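Long-range contact in uncharacterized protein (Pseudomonas aeruginosa, PDB 5BR9), which probably takes part in forming the threonylcarbamoyladenosine modification of tRNA, as a TsaB-type member of the KAE1/TsaD family with an ASKHA-type fold: residues L99-R113 / L192-A206. Numbering follows the deposited sequence.
Sequences LAVSDLAILAQRAYR and LLPHAEDLLSLAGFA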
ATOM      1  N   LEU A  99      12.334  -5.834   7.020  1.00 25.26           N
ATOM      2  CA  LEU A  99      13.424  -6.301   6.180  1.00 23.71           C
ATOM      3  C   LEU A  99      12.999  -6.329   4.710  1.00 26.60           C
ATOM      4  O   LEU A  99      12.236  -7.197   4.293  1.00 27.88           O
ATOM      5  CB  LEU A  99      13.854  -7.704   6.618  1.00 30.59           C
ATOM      6  CG  LEU A  99      14.493  -7.826   7.999  1.00 32.07           C
ATOM      7  CD1 LEU A  99      14.461  -9.257   8.508  1.00 28.95           C
ATOM      8  CD2 LEU A  99      15.924  -7.347   7.909  1.00 31.34           C
ATOM      9  N   ALA A 100      13.494  -5.379   3.925  1.00 30.43           N
ATOM     10  CA  ALA A 100      13.208  -5.350   2.500  1.00 28.67           C
ATOM     11  C   ALA A 100      14.160  -6.320   1.779  1.00 28.28           C
ATOM     12  O   ALA A 100      15.365  -6.269   1.963  1.00 24.99           O
ATOM     13  CB  ALA A 100      13.355  -3.945   1.960  1.00 24.67           C
ATOM     14  N   VAL A 101      13.609  -7.228   0.983  1.00 21.32           N
ATOM     15  CA  VAL A 101      14.407  -8.234   0.307  1.00 20.47           C
ATOM     16  C   VAL A 101      14.048  -8.269  -1.173  1.00 28.66           C
ATOM     17  O   VAL A 101      12.867  -8.255  -1.555  1.00 24.01           O
ATOM     18  CB  VAL A 101      14.214  -9.624   0.943  1.00 27.16           C
ATOM     19  CG1 VAL A 101      14.981 -10.676   0.173  1.00 23.79           C
ATOM     20  CG2 VAL A 101      14.632  -9.618   2.404  1.00 30.43           C
ATOM     21  N   SER A 102      15.079  -8.317  -2.004  1.00 20.13           N
ATOM     22  CA  SER A 102      14.888  -8.334  -3.432  1.00 19.95           C
ATOM     23  C   SER A 102      14.195  -9.591  -3.912  1.00 18.84           C
ATOM     24  O   SER A 102      14.567 -10.691  -3.541  1.00 24.70           O
ATOM     25  CB  SER A 102      16.241  -8.199  -4.150  1.00 19.49           C
ATOM     26  OG  SER A 102      16.074  -8.505  -5.514  1.00 21.88           O
ATOM     27  N   ASP A 103      13.227  -9.426  -4.808  1.00 25.63           N
ATOM     28  CA  ASP A 103      12.585 -10.571  -5.414  1.00 24.44           C
ATOM     29  C   ASP A 103      13.485 -11.346  -6.380  1.00 24.99           C
ATOM     30  O   ASP A 103      13.255 -12.532  -6.612  1.00 25.43           O
ATOM     31  CB  ASP A 103      11.302 -10.137  -6.108  1.00 20.48           C
ATOM     32  CG  ASP A 103      10.141 -10.026  -5.117  1.00 26.99           C
ATOM     33  OD1 ASP A 103       9.767  -8.911  -4.728  1.00 25.65           O
ATOM     34  OD2 ASP A 103       9.602 -11.077  -4.725  1.00 28.12           O
ATOM     35  N   LEU A 104      14.509 -10.695  -6.929  1.00 25.38           N
ATOM     36  CA  LEU A 104      15.513 -11.407  -7.736  1.00 21.38           C
ATOM     37  C   LEU A 104      16.312 -12.367  -6.834  1.00 21.14           C
ATOM     38  O   LEU A 104      16.534 -13.533  -7.188  1.00 24.63           O
ATOM     39  CB  LEU A 104      16.450 -10.399  -8.454  1.00 20.66           C
ATOM     40  CG  LEU A 104      15.780  -9.542  -9.551  1.00 25.82           C
ATOM     41  CD1 LEU A 104      16.596  -8.316  -9.913  1.00 20.00           C
ATOM     42  CD2 LEU A 104      15.485 -10.361 -10.822  1.00 19.54           C
ATOM     43  N   ALA A 105      16.707 -11.891  -5.651  1.00 25.97           N
ATOM     44  CA  ALA A 105      17.370 -12.757  -4.663  1.00 22.99           C
ATOM     45  C   ALA A 105      16.451 -13.897  -4.253  1.00 30.88           C
ATOM     46  O   ALA A 105      16.888 -15.050  -4.170  1.00 26.02           O
ATOM     47  CB  ALA A 105      17.814 -11.957  -3.426  1.00 17.39           C
ATOM     48  N   ILE A 106      15.173 -13.591  -4.030  1.00 18.14           N
ATOM     49  CA  ILE A 106      14.258 -14.636  -3.586  1.00 27.77           C
ATOM     50  C   ILE A 106      14.176 -15.756  -4.630  1.00 24.02           C
ATOM     51  O   ILE A 106      14.206 -16.948  -4.291  1.00 22.85           O
ATOM     52  CB  ILE A 106      12.873 -14.060  -3.268  1.00 24.91           C
ATOM     53  CG1 ILE A 106      12.980 -13.052  -2.128  1.00 20.50           C
ATOM     54  CG2 ILE A 106      11.923 -15.175  -2.894  1.00 22.84           C
ATOM     55  CD1 ILE A 106      11.733 -12.199  -1.972  1.00 22.73           C
ATOM     56  N   LEU A 107      14.062 -15.364  -5.897  1.00 25.60           N
ATOM     57  CA  LEU A 107      14.096 -16.313  -7.012  1.00 26.22           C
ATOM     58  C   LEU A 107      15.360 -17.168  -6.992  1.00 21.00           C
ATOM     59  O   LEU A 107      15.319 -18.348  -7.284  1.00 25.97           O
ATOM     60  CB  LEU A 107      14.067 -15.581  -8.342  1.00 26.92           C
ATOM     61  CG  LEU A 107      12.760 -15.122  -8.944  1.00 32.45           C
ATOM     62  CD1 LEU A 107      13.102 -14.472 -10.297  1.00 25.35           C
ATOM     63  CD2 LEU A 107      11.828 -16.310  -9.091  1.00 26.70           C
ATOM     64  N   ALA A 108      16.492 -16.520  -6.741  1.00 22.09           N
ATOM     65  CA  ALA A 108      17.780 -17.188  -6.733  1.00 19.62           C
ATOM     66  C   ALA A 108      17.802 -18.209  -5.603  1.00 23.00           C
ATOM     67  O   ALA A 108      18.182 -19.355  -5.810  1.00 27.15           O
ATOM     68  CB  ALA A 108      18.897 -16.181  -6.576  1.00 19.10           C
ATOM     69  N   GLN A 109      17.352 -17.788  -4.422  1.00 24.97           N
ATOM     70  CA  GLN A 109      17.333 -18.663  -3.264  1.00 27.41           C
ATOM     71  C   GLN A 109      16.391 -19.833  -3.542  1.00 32.53           C
ATOM     72  O   GLN A 109      16.693 -20.981  -3.183  1.00 33.46           O
ATOM     73  CB  GLN A 109      16.890 -17.923  -2.002  1.00 31.95           C
ATOM     74  CG  GLN A 109      17.180 -18.709  -0.723  1.00 28.99           C
ATOM     75  CD  GLN A 109      18.662 -18.722  -0.408  1.00 25.63           C
ATOM     76  OE1 GLN A 109      19.378 -17.788  -0.753  1.00 27.21           O
ATOM     77  NE2 GLN A 109      19.132 -19.782   0.231  1.00 27.76           N
ATOM     78  N   ARG A 110      15.260 -19.556  -4.193  1.00 22.22           N
ATOM     79  CA  ARG A 110      14.338 -20.643  -4.535  1.00 23.90           C
ATOM     80  C   ARG A 110      14.941 -21.628  -5.529  1.00 31.38           C
ATOM     81  O   ARG A 110      14.808 -22.847  -5.369  1.00 38.05           O
ATOM     82  CB  ARG A 110      13.032 -20.102  -5.105  1.00 28.28           C
ATOM     83  CG  ARG A 110      12.069 -21.214  -5.502  1.00 28.84           C
ATOM     84  CD  ARG A 110      10.675 -20.706  -5.735  1.00 27.06           C
ATOM     85  NE  ARG A 110       9.743 -21.812  -5.946  1.00 31.37           N
ATOM     86  CZ  ARG A 110       8.458 -21.662  -6.248  1.00 35.12           C
ATOM     87  NH1 ARG A 110       7.938 -20.446  -6.371  1.00 33.83           N
ATOM     88  NH2 ARG A 110       7.695 -22.727  -6.421  1.00 35.95           N
ATOM     89  N   ALA A 111      15.620 -21.106  -6.547  1.00 23.60           N
ATOM     90  CA  ALA A 111      16.227 -21.977  -7.547  1.00 29.47           C
ATOM     91  C   ALA A 111      17.331 -22.822  -6.894  1.00 23.84           C
ATOM     92  O   ALA A 111      17.545 -23.981  -7.251  1.00 27.71           O
ATOM     93  CB  ALA A 111      16.761 -21.170  -8.714  1.00 22.81           C
ATOM     94  N   TYR A 112      18.033 -22.224  -5.940  1.00 29.94           N
ATOM     95  CA  TYR A 112      19.035 -22.957  -5.196  1.00 26.85           C
ATOM     96  C   TYR A 112      18.386 -24.103  -4.415  1.00 29.45           C
ATOM     97  O   TYR A 112      18.824 -25.246  -4.506  1.00 31.75           O
ATOM     98  CB  TYR A 112      19.793 -22.033  -4.247  1.00 26.37           C
ATOM     99  CG  TYR A 112      20.589 -22.820  -3.234  1.00 31.62           C
ATOM    100  CD1 TYR A 112      21.667 -23.614  -3.635  1.00 35.44           C
ATOM    101  CD2 TYR A 112      20.242 -22.811  -1.879  1.00 31.13           C
ATOM    102  CE1 TYR A 112      22.389 -24.365  -2.713  1.00 33.68           C
ATOM    103  CE2 TYR A 112      20.968 -23.569  -0.942  1.00 28.70           C
ATOM    104  CZ  TYR A 112      22.041 -24.334  -1.374  1.00 35.09           C
ATOM    105  OH  TYR A 112      22.769 -25.075  -0.471  1.00 48.82           O
ATOM    106  N   ARG A 113      17.325 -23.797  -3.670  1.00 30.39           N
ATOM    107  CA  ARG A 113      16.655 -24.810  -2.864  1.00 30.02           C
ATOM    108  C   ARG A 113      16.062 -25.933  -3.718  1.00 38.36           C
ATOM    109  O   ARG A 113      16.137 -27.108  -3.353  1.00 42.88           O
ATOM    110  CB  ARG A 113      15.554 -24.179  -2.004  1.00 31.69           C
ATOM    111  CG  ARG A 113      14.750 -25.182  -1.188  1.00 35.91           C
ATOM    112  CD  ARG A 113      13.740 -24.485  -0.289  1.00 42.98           C
ATOM    113  NE  ARG A 113      12.831 -23.595  -1.023  1.00 42.31           N
ATOM    114  CZ  ARG A 113      11.749 -24.010  -1.675  1.00 40.66           C
ATOM    115  NH1 ARG A 113      11.445 -25.303  -1.700  1.00 38.91           N
ATOM    116  NH2 ARG A 113      10.970 -23.136  -2.296  1.00 38.54           N
ATOM    117  N   LEU A 192       9.260 -19.716 -12.988  1.00 32.12           N
ATOM    118  CA  LEU A 192       9.519 -19.653 -11.541  1.00 28.83           C
ATOM    119  C   LEU A 192       9.235 -18.280 -10.934  1.00 26.50           C
ATOM    120  O   LEU A 192       9.661 -17.240 -11.460  1.00 27.07           O
ATOM    121  CB  LEU A 192      10.969 -20.040 -11.233  1.00 31.06           C
ATOM    122  CG  LEU A 192      11.190 -20.435  -9.772  1.00 31.98           C
ATOM    123  CD1 LEU A 192      10.547 -21.814  -9.465  1.00 20.62           C
ATOM    124  CD2 LEU A 192      12.677 -20.397  -9.431  1.00 24.72           C
ATOM    125  N   LEU A 193       8.541 -18.301  -9.801  1.00 23.02           N
ATOM    126  CA  LEU A 193       8.090 -17.109  -9.103  1.00 24.53           C
ATOM    127  C   LEU A 193       8.699 -17.064  -7.687  1.00 25.72           C
ATOM    128  O   LEU A 193       9.197 -18.071  -7.204  1.00 23.38           O
ATOM    129  CB  LEU A 193       6.551 -17.094  -9.039  1.00 26.30           C
ATOM    130  CG  LEU A 193       5.794 -17.060 -10.377  1.00 25.64           C
ATOM    131  CD1 LEU A 193       4.281 -17.019 -10.157  1.00 20.83           C
ATOM    132  CD2 LEU A 193       6.242 -15.853 -11.227  1.00 23.01           C
ATOM    133  N   PRO A 194       8.710 -15.880  -7.046  1.00 27.08           N
ATOM    134  CA  PRO A 194       9.149 -15.749  -5.654  1.00 29.89           C
ATOM    135  C   PRO A 194       8.292 -16.574  -4.700  1.00 28.59           C
ATOM    136  O   PRO A 194       7.125 -16.767  -4.961  1.00 35.25           O
ATOM    137  CB  PRO A 194       8.980 -14.255  -5.372  1.00 29.69           C
ATOM    138  CG  PRO A 194       9.096 -13.616  -6.688  1.00 29.57           C
ATOM    139  CD  PRO A 194       8.444 -14.560  -7.652  1.00 26.71           C
ATOM    140  N   HIS A 195       8.878 -17.051  -3.614  1.00 29.43           N
ATOM    141  CA  HIS A 195       8.174 -17.870  -2.635  1.00 25.62           C
ATOM    142  C   HIS A 195       8.586 -17.379  -1.232  1.00 29.56           C
ATOM    143  O   HIS A 195       9.778 -17.217  -0.944  1.00 30.12           O
ATOM    144  CB  HIS A 195       8.526 -19.334  -2.861  1.00 27.91           C
ATOM    145  CG  HIS A 195       7.624 -20.308  -2.182  1.00 33.93           C
ATOM    146  ND1 HIS A 195       7.430 -20.322  -0.817  1.00 40.28           N
ATOM    147  CD2 HIS A 195       6.916 -21.352  -2.672  1.00 34.17           C
ATOM    148  CE1 HIS A 195       6.602 -21.302  -0.503  1.00 32.75           C
ATOM    149  NE2 HIS A 195       6.284 -21.949  -1.609  1.00 30.83           N
ATOM    150  N   ALA A 196       7.612 -17.106  -0.372  1.00 30.67           N
ATOM    151  CA  ALA A 196       7.897 -16.576   0.961  1.00 28.35           C
ATOM    152  C   ALA A 196       8.835 -17.479   1.769  1.00 29.55           C
ATOM    153  O   ALA A 196       9.577 -17.003   2.635  1.00 27.86           O
ATOM    154  CB  ALA A 196       6.608 -16.353   1.719  1.00 27.79           C
ATOM    155  N   GLU A 197       8.805 -18.777   1.489  1.00 19.87           N
ATOM    156  CA  GLU A 197       9.721 -19.711   2.156  1.00 28.79           C
ATOM    157  C   GLU A 197      11.190 -19.323   1.927  1.00 27.34           C
ATOM    158  O   GLU A 197      12.025 -19.386   2.836  1.00 26.43           O
ATOM    159  CB  GLU A 197       9.481 -21.140   1.681  1.00 31.31           C
ATOM    160  CG  GLU A 197      10.491 -22.125   2.244  1.00 47.00           C
ATOM    161  CD  GLU A 197      10.226 -23.561   1.841  1.00 59.04           C
ATOM    162  OE1 GLU A 197       9.256 -23.816   1.095  1.00 63.29           O
ATOM    163  OE2 GLU A 197      10.996 -24.440   2.279  1.00 66.18           O
ATOM    164  N   ASP A 198      11.505 -18.917   0.706  1.00 23.11           N
ATOM    165  CA  ASP A 198      12.877 -18.547   0.374  1.00 28.80           C
ATOM    166  C   ASP A 198      13.168 -17.102   0.781  1.00 30.48           C
ATOM    167  O   ASP A 198      14.308 -16.765   1.132  1.00 24.25           O
ATOM    168  CB  ASP A 198      13.123 -18.794  -1.112  1.00 25.98           C
ATOM    169  CG  ASP A 198      12.774 -20.220  -1.504  1.00 33.85           C
ATOM    170  OD1 ASP A 198      13.497 -21.153  -1.072  1.00 31.10           O
ATOM    171  OD2 ASP A 198      11.751 -20.415  -2.198  1.00 35.82           O
ATOM    172  N   LEU A 199      12.128 -16.268   0.776  1.00 24.41           N
ATOM    173  CA  LEU A 199      12.219 -14.936   1.376  1.00 25.20           C
ATOM    174  C   LEU A 199      12.597 -15.062   2.850  1.00 24.12           C
ATOM    175  O   LEU A 199      13.448 -14.330   3.349  1.00 24.55           O
ATOM    176  CB  LEU A 199      10.894 -14.190   1.239  1.00 21.58           C
ATOM    177  CG  LEU A 199      10.703 -12.935   2.100  1.00 19.70           C
ATOM    178  CD1 LEU A 199      11.741 -11.911   1.757  1.00 16.78           C
ATOM    179  CD2 LEU A 199       9.317 -12.357   1.852  1.00 21.31           C
ATOM    180  N   LEU A 200      11.966 -16.020   3.525  1.00 25.16           N
ATOM    181  CA  LEU A 200      12.221 -16.300   4.939  1.00 24.80           C
ATOM    182  C   LEU A 200      13.682 -16.705   5.178  1.00 24.93           C
ATOM    183  O   LEU A 200      14.319 -16.216   6.110  1.00 29.51           O
ATOM    184  CB  LEU A 200      11.263 -17.390   5.433  1.00 23.27           C
ATOM    185  CG  LEU A 200      11.284 -17.693   6.927  1.00 31.16           C
ATOM    186  CD1 LEU A 200      10.871 -16.477   7.749  1.00 32.83           C
ATOM    187  CD2 LEU A 200      10.366 -18.882   7.229  1.00 30.38           C
ATOM    188  N   SER A 201      14.228 -17.564   4.324  1.00 26.24           N
ATOM    189  CA  SER A 201      15.654 -17.907   4.398  1.00 20.98           C
ATOM    190  C   SER A 201      16.543 -16.661   4.336  1.00 26.09           C
ATOM    191  O   SER A 201      17.420 -16.451   5.197  1.00 30.67           O
ATOM    192  CB  SER A 201      16.040 -18.857   3.262  1.00 27.37           C
ATOM    193  OG  SER A 201      15.267 -20.042   3.329  1.00 37.87           O
ATOM    194  N   LEU A 202      16.293 -15.824   3.337  1.00 23.37           N
ATOM    195  CA  LEU A 202      17.073 -14.597   3.135  1.00 26.33           C
ATOM    196  C   LEU A 202      16.916 -13.625   4.319  1.00 27.10           C
ATOM    197  O   LEU A 202      17.903 -13.038   4.777  1.00 31.93           O
ATOM    198  CB  LEU A 202      16.666 -13.926   1.804  1.00 26.53           C
ATOM    199  CG  LEU A 202      17.090 -14.752   0.577  1.00 27.77           C
ATOM    200  CD1 LEU A 202      16.509 -14.229  -0.763  1.00 17.53           C
ATOM    201  CD2 LEU A 202      18.611 -14.801   0.499  1.00 24.15           C
ATOM    202  N   ALA A 203      15.690 -13.480   4.825  1.00 25.27           N
ATOM    203  CA  ALA A 203      15.437 -12.649   6.001  1.00 24.10           C
ATOM    204  C   ALA A 203      16.249 -13.123   7.222  1.00 28.61           C
ATOM    205  O   ALA A 203      16.757 -12.301   7.990  1.00 29.05           O
ATOM    206  CB  ALA A 203      13.961 -12.643   6.331  1.00 19.83           C
ATOM    207  N   GLY A 204      16.362 -14.441   7.399  1.00 23.17           N
ATOM    208  CA  GLY A 204      17.189 -15.000   8.467  1.00 24.60           C
ATOM    209  C   GLY A 204      18.648 -14.549   8.406  1.00 26.53           C
ATOM    210  O   GLY A 204      19.228 -14.138   9.417  1.00 30.31           O
ATOM    211  N   PHE A 205      19.236 -14.586   7.213  1.00 23.45           N
ATOM    212  CA  PHE A 205      20.610 -14.127   7.053  1.00 26.13           C
ATOM    213  C   PHE A 205      20.697 -12.621   7.335  1.00 27.53           C
ATOM    214  O   PHE A 205      21.595 -12.162   8.042  1.00 27.78           O
ATOM    215  CB  PHE A 205      21.150 -14.458   5.646  1.00 26.54           C
ATOM    216  CG  PHE A 205      21.366 -15.939   5.413  1.00 29.25           C
ATOM    217  CD1 PHE A 205      22.449 -16.601   5.999  1.00 30.71           C
ATOM    218  CD2 PHE A 205      20.491 -16.670   4.613  1.00 23.38           C
ATOM    219  CE1 PHE A 205      22.643 -17.961   5.799  1.00 28.95           C
ATOM    220  CE2 PHE A 205      20.681 -18.035   4.408  1.00 26.55           C
ATOM    221  CZ  PHE A 205      21.759 -18.686   4.990  1.00 23.79           C
ATOM    222  N   ALA A 206      19.742 -11.864   6.809  1.00 20.81           N
ATOM    223  CA  ALA A 206      19.746 -10.415   6.959  1.00 20.64           C
ATOM    224  C   ALA A 206      19.529 -10.012   8.412  1.00 27.73           C
ATOM    225  O   ALA A 206      20.188  -9.100   8.925  1.00 31.26           O
ATOM    226  CB  ALA A 206      18.663  -9.783   6.050  1.00 18.24           C
TER
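R113 meets D198 across the interface between helix 103-113 and the first turn of helix 196-206, and R110, a turn earlier, adds a second hold; the helix axes pass 8.4 Å apart at 104°. Followed outward, R110 has CB 3.2 Å from D198 OD2, and CG between that oxygen and L192 CD2. CD reaches L193 O; NE, paired with E114, has L192 CD1 3.6 Å away over one guanidinium face. H195 CD2 covers the opposite face, and NH1 donates to L193 O (2.8 Å, 141°) from above the carbonyl plane. R113 grips D198 side-on, NE to OD1 and NH2 to OD2 (2.8 Å), both in the guanidinium plane and on syn lone pairs. The bend at chi3 (56°) turns the group to meet them, while E197 OE1 sits over its face. D198 itself is a knob among I106, Q109, R110 and R113. Further along, L202 CD1 packs on A105 CB and I106 CG1, and L199 CD1 meets V101 CB at 3.5 Å, packing helix 196-206 against strand 98-101, outermost in the first of this ASKHA-type chain's two five-stranded sheets. The buried D198 carboxylate is thus matched by an in-plane guanidinium, which would be expected to keep it ionised.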